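Local structure of protein Rv1364c/MT1410 (3KE6) at residues Asp234-Leu239 with Asp247-Leu252. The protein is of unknown function but probably combines a manganese-dependent PP2C-type phosphatase domain with an anti-sigma-factor kinase domain, as in RsbU and RsbW. Numbering follows the deposited sequence.
With MN (manganese (II) ion), chain F.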
loop_
_atom_site.group_PDB
_atom_site.type_symbol
_atom_site.label_atom_id
_atom_site.label_comp_id
_atom_site.label_asym_id
_atom_site.label_seq_id
_atom_site.Cartn_x
_atom_site.Cartn_y
_atom_site.Cartn_z
ATOM N N ASP A 234 14.509 8.402 -2.576
ATOM C CA ASP A 234 15.577 9.392 -2.770
ATOM C C ASP A 234 15.457 10.599 -1.850
ATOM O O ASP A 234 16.463 11.107 -1.346
ATOM C CB ASP A 234 15.657 9.844 -4.235
ATOM C CG ASP A 234 16.128 8.740 -5.156
ATOM O OD1 ASP A 234 16.964 7.919 -4.720
ATOM O OD2 ASP A 234 15.667 8.685 -6.314
ATOM N N THR A 235 14.231 11.062 -1.646
ATOM C CA THR A 235 13.967 12.085 -0.649
ATOM C C THR A 235 14.612 11.714 0.675
ATOM O O THR A 235 15.423 12.476 1.213
ATOM C CB THR A 235 12.466 12.255 -0.414
ATOM O OG1 THR A 235 11.927 13.127 -1.410
ATOM C CG2 THR A 235 12.202 12.836 0.955
ATOM N N LEU A 236 14.270 10.535 1.184
ATOM C CA LEU A 236 14.683 10.151 2.536
ATOM C C LEU A 236 16.200 9.975 2.687
ATOM O O LEU A 236 16.771 10.363 3.705
ATOM C CB LEU A 236 13.942 8.895 2.996
ATOM C CG LEU A 236 14.058 8.562 4.490
ATOM C CD1 LEU A 236 12.720 8.115 5.056
ATOM C CD2 LEU A 236 15.146 7.497 4.747
ATOM N N GLU A 237 16.840 9.425 1.658
ATOM C CA GLU A 237 18.273 9.104 1.708
ATOM C C GLU A 237 19.189 10.313 1.455
ATOM O O GLU A 237 20.312 10.345 1.954
ATOM C CB GLU A 237 18.588 7.942 0.753
ATOM C CG GLU A 237 17.910 6.624 1.199
ATOM C CD GLU A 237 17.738 5.610 0.068
ATOM O OE1 GLU A 237 18.762 5.271 -0.588
ATOM O OE2 GLU A 237 16.583 5.152 -0.149
ATOM N N LEU A 238 18.717 11.299 0.697
ATOM C CA LEU A 238 19.427 12.574 0.594
ATOM C C LEU A 238 19.212 13.413 1.863
ATOM O O LEU A 238 20.160 13.997 2.389
ATOM C CB LEU A 238 19.010 13.354 -0.654
ATOM C CG LEU A 238 19.559 12.787 -1.964
ATOM C CD1 LEU A 238 18.816 13.330 -3.181
ATOM C CD2 LEU A 238 21.039 13.072 -2.077
ATOM N N LEU A 239 17.979 13.465 2.366
ATOM C CA LEU A 239 17.712 14.193 3.611
ATOM C C LEU A 239 18.582 13.709 4.777
ATOM O O LEU A 239 18.977 14.510 5.625
ATOM C CB LEU A 239 16.240 14.105 4.029
ATOM C CG LEU A 239 15.174 14.997 3.384
ATOM C CD1 LEU A 239 14.014 15.154 4.363
ATOM C CD2 LEU A 239 15.693 16.360 2.967
ATOM N N ASP A 247 15.664 10.272 15.850
ATOM C CA ASP A 247 14.355 9.790 16.312
ATOM C C ASP A 247 13.999 8.613 15.392
ATOM O O ASP A 247 14.817 8.181 14.572
ATOM C CB ASP A 247 13.302 10.935 16.245
ATOM C CG ASP A 247 11.993 10.618 17.011
ATOM O OD1 ASP A 247 11.921 9.535 17.632
ATOM O OD2 ASP A 247 11.005 11.423 16.982
ATOM N N ASP A 248 12.799 8.071 15.537
ATOM C CA ASP A 248 12.256 7.185 14.528
ATOM C C ASP A 248 11.928 8.024 13.299
ATOM O O ASP A 248 11.606 9.208 13.433
ATOM C CB ASP A 248 10.996 6.502 15.048
ATOM C CG ASP A 248 11.271 5.588 16.217
ATOM O OD1 ASP A 248 12.146 4.712 16.084
ATOM O OD2 ASP A 248 10.611 5.742 17.266
ATOM N N VAL A 249 12.033 7.424 12.113
ATOM C CA VAL A 249 11.674 8.099 10.861
ATOM C C VAL A 249 10.813 7.177 9.995
ATOM O O VAL A 249 11.137 6.000 9.778
ATOM C CB VAL A 249 12.910 8.572 10.037
ATOM C CG1 VAL A 249 12.465 9.439 8.842
ATOM C CG2 VAL A 249 13.864 9.357 10.909
ATOM N N THR A 250 9.700 7.726 9.523
ATOM C CA THR A 250 8.734 6.969 8.775
ATOM C C THR A 250 8.235 7.869 7.695
ATOM O O THR A 250 7.851 9.005 7.968
ATOM C CB THR A 250 7.547 6.525 9.662
ATOM O OG1 THR A 250 8.042 5.970 10.889
ATOM C CG2 THR A 250 6.693 5.487 8.937
ATOM N N LEU A 251 8.284 7.374 6.464
ATOM C CA LEU A 251 7.778 8.105 5.313
ATOM C C LEU A 251 6.873 7.166 4.507
ATOM O O LEU A 251 7.242 6.035 4.194
ATOM C CB LEU A 251 8.935 8.643 4.482
ATOM C CG LEU A 251 8.598 9.289 3.144
ATOM C CD1 LEU A 251 7.656 10.465 3.307
ATOM C CD2 LEU A 251 9.886 9.711 2.484
ATOM N N LEU A 252 5.661 7.626 4.237
ATOM C CA LEU A 252 4.662 6.808 3.574
ATOM C C LEU A 252 4.098 7.646 2.466
ATOM O O LEU A 252 3.467 8.664 2.733
ATOM C CB LEU A 252 3.561 6.406 4.548
ATOM C CG LEU A 252 2.363 5.721 3.906
ATOM C CD1 LEU A 252 2.748 4.300 3.403
ATOM C CD2 LEU A 252 1.239 5.682 4.908
HETATM MN MN MN F . 9.071 11.517 16.995
HETATM O O HOH W 1 9.777 10.124 18.566
HETATM O O HOH W 2 9.549 10.000 15.452
HETATM O O HOH W 3 9.135 13.162 18.463
#
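Asp247 OD2 binds a manganese ion at 1.9 Å, in the loop just before strand 249-256, which packs on helix 227-241. The setting is a PP2C-type phosphatase fold, in which helices cover a beta-sandwich and acidic residues hold the metals. Asp71 and Asp188 bind the same manganese, and three waters complete the set. Asp247 coordinates through this one oxygen; its OD1 stays 3.5 Å from the manganese. OD1 accepts a weak hydrogen bond from Asp248 N, bent to 144°, so metal and backbone each hold one oxygen of the carboxylate.

Past the metal, strand 249-252 runs nearly antiparallel to helix 234-239, at 153°. No hydrogen bond joins the two. The contact is buried and apolar, and Leu236 carries most of it. Its CG lies anti to the backbone N (chi1 -168°), which directs the branch toward the strand, and CD1 makes the contact. There CD1 meets both Val249 CG1, at 4.0 Å, and the flank of Leu251. The Leu236 side chain runs alongside those of Val249 and Leu251, pointing the opposite way. Thr235 adds its methyl, while its hydroxyl OG1 hydrogen-bonds back to Leu231 O within the helix.

Thr250, between Val249 and Leu251, turns its CB away from the helix; its OG1 hydrogen-bonds to Asp54 OD2. Leu43 of strand 36-43 touches both Leu236 and Val249, and Phe205 of helix 198-212 lies against Thr235. Leu251 crosses Thr235 at about a right angle, with CD2 4.2 Å from Thr235 CG2. Leu251 CB sits 3.9 Å from Leu236 CD1.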